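Local structure of fat acid-binding protein (Eubacterium ventriosum, 3NYI) at residues C89-T94 with G98-A103. The protein holds a bound stearic acid and, as a DegV-family protein, probably acts in lipid binding. Residues are numbered along the deposited sequence; the frame is centred on the assembly and turned at random.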
loop_
_atom_site.group_PDB
_atom_site.type_symbol
_atom_site.label_atom_id
_atom_site.label_comp_id
_atom_site.label_asym_id
_atom_site.label_seq_id
_atom_site.Cartn_x
_atom_site.Cartn_y
_atom_site.Cartn_z
ATOM N N CYS A 89 5.337 13.715 3.247
ATOM C CA CYS A 89 5.663 12.324 3.524
ATOM C C CYS A 89 4.422 11.468 3.803
ATOM O O CYS A 89 3.672 11.761 4.730
ATOM C CB CYS A 89 6.623 12.271 4.720
ATOM S SG CYS A 89 7.087 10.610 5.218
ATOM N N PHE A 90 4.222 10.412 3.006
ATOM C CA PHE A 90 3.089 9.489 3.187
ATOM C C PHE A 90 3.522 8.201 3.878
ATOM O O PHE A 90 4.583 7.655 3.589
ATOM C CB PHE A 90 2.487 9.099 1.836
ATOM C CG PHE A 90 1.888 10.238 1.088
ATOM C CD1 PHE A 90 0.519 10.472 1.143
ATOM C CD2 PHE A 90 2.685 11.073 0.313
ATOM C CE1 PHE A 90 -0.047 11.526 0.446
ATOM C CE2 PHE A 90 2.127 12.128 -0.391
ATOM C CZ PHE A 90 0.758 12.358 -0.323
ATOM N N THR A 91 2.687 7.696 4.777
ATOM C CA THR A 91 3.003 6.444 5.444
ATOM C C THR A 91 1.835 5.499 5.323
ATOM O O THR A 91 0.705 5.908 5.020
ATOM C CB THR A 91 3.288 6.631 6.954
ATOM O OG1 THR A 91 2.075 6.977 7.630
ATOM C CG2 THR A 91 4.299 7.729 7.180
ATOM N N ILE A 92 2.121 4.228 5.570
ATOM C CA ILE A 92 1.085 3.211 5.665
ATOM C C ILE A 92 0.096 3.619 6.773
ATOM O O ILE A 92 0.459 4.366 7.694
ATOM C CB ILE A 92 1.739 1.840 5.975
ATOM C CG1 ILE A 92 0.751 0.680 5.768
ATOM C CG2 ILE A 92 2.332 1.835 7.411
ATOM C CD1 ILE A 92 1.407 -0.733 5.926
ATOM N N THR A 93 -1.145 3.141 6.687
ATOM C CA THR A 93 -2.149 3.409 7.725
ATOM C C THR A 93 -1.636 3.191 9.152
ATOM O O THR A 93 -0.971 2.200 9.442
ATOM C CB THR A 93 -3.432 2.564 7.532
ATOM O OG1 THR A 93 -4.305 2.761 8.651
ATOM C CG2 THR A 93 -3.099 1.088 7.414
ATOM N N THR A 94 -1.958 4.127 10.044
ATOM C CA THR A 94 -1.534 4.034 11.438
ATOM C C THR A 94 -2.138 2.827 12.121
ATOM O O THR A 94 -1.663 2.411 13.171
ATOM C CB THR A 94 -1.980 5.257 12.259
ATOM O OG1 THR A 94 -3.368 5.505 12.005
ATOM C CG2 THR A 94 -1.186 6.467 11.880
ATOM N N GLY A 98 3.386 1.548 13.269
ATOM C CA GLY A 98 3.797 2.793 13.883
ATOM C C GLY A 98 4.680 3.646 12.979
ATOM O O GLY A 98 5.274 4.620 13.434
ATOM N N SER A 99 4.744 3.299 11.695
ATOM C CA SER A 99 5.512 4.077 10.724
ATOM C C SER A 99 5.190 5.577 10.766
ATOM O O SER A 99 6.088 6.415 10.797
ATOM C CB SER A 99 5.297 3.508 9.311
ATOM O OG SER A 99 6.020 4.252 8.351
ATOM N N TYR A 100 3.902 5.919 10.739
ATOM C CA TYR A 100 3.485 7.305 10.798
ATOM C C TYR A 100 4.069 8.014 12.012
ATOM O O TYR A 100 4.562 9.142 11.918
ATOM C CB TYR A 100 1.943 7.379 10.836
ATOM C CG TYR A 100 1.378 8.746 11.140
ATOM C CD1 TYR A 100 1.235 9.701 10.138
ATOM C CD2 TYR A 100 0.942 9.072 12.429
ATOM C CE1 TYR A 100 0.705 10.951 10.414
ATOM C CE2 TYR A 100 0.406 10.322 12.714
ATOM C CZ TYR A 100 0.294 11.258 11.699
ATOM O OH TYR A 100 -0.249 12.495 11.963
ATOM N N ASN A 101 4.009 7.369 13.167
ATOM C CA ASN A 101 4.490 8.042 14.360
ATOM C C ASN A 101 6.017 8.164 14.427
ATOM O O ASN A 101 6.535 9.072 15.072
ATOM C CB ASN A 101 3.895 7.435 15.628
ATOM C CG ASN A 101 2.534 8.050 15.962
ATOM O OD1 ASN A 101 2.432 9.245 16.284
ATOM N ND2 ASN A 101 1.497 7.263 15.835
ATOM N N SER A 102 6.727 7.270 13.745
ATOM C CA SER A 102 8.175 7.466 13.587
ATOM C C SER A 102 8.438 8.717 12.774
ATOM O O SER A 102 9.324 9.509 13.091
ATOM C CB SER A 102 8.845 6.267 12.911
ATOM O OG SER A 102 8.723 5.128 13.722
ATOM N N ALA A 103 7.641 8.919 11.722
ATOM C CA ALA A 103 7.846 10.083 10.872
ATOM C C ALA A 103 7.497 11.370 11.617
ATOM O O ALA A 103 8.130 12.403 11.418
ATOM C CB ALA A 103 7.018 9.968 9.566
HETATM O O HOH W 1 1.789 4.084 10.025
#
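Thr91, on strand 87-91, packs against Tyr100 in the first turn of helix 99-113, a mostly buried strand-to-helix contact that opens a beta-alpha-beta crossover leading on to strand 119-123. Strand and helix segments run nearly antiparallel, at 153°, with their axes 8.4 Å apart. Thr91 fits against the start of the helix: its OG1 lies 3.2 Å from Tyr100 CB and near the ring plane at its edge, while its CG2 rests on Tyr100 CA at 3.7 Å. OG1 sits between the backbone N and the carbonyl carbon (chi1 70°), from where it donates to Ile92 O at 3.1 Å. Ile92 O also accepts from a water at 2.7 Å, which in turn accepts from Tyr100 N at 2.9 Å, so one solvent molecule bridges Ile92 and the first helical turn. Thr94 CG2 lies alongside Tyr100, 3.4 Å from CD2, and the Thr94 hydroxyl is hydrogen-bonded to Asp123. Deeper along the helix, Ala103 CB meets Cys89 SG. Ser99 OG is hydrogen-bonded to Asp10 and Tyr73, while the side chain of Ile92, packed on Ser99 CB, comes within about 4 Å of the bound stearic acid. A valine in place of Thr91 would probably leave Ile92 O without its hydroxyl donor and press a methyl against Tyr100 CB where the smaller hydroxyl now fits. Direct contact is thus by van der Waals packing, with water supplying the polar link beside the lipid site.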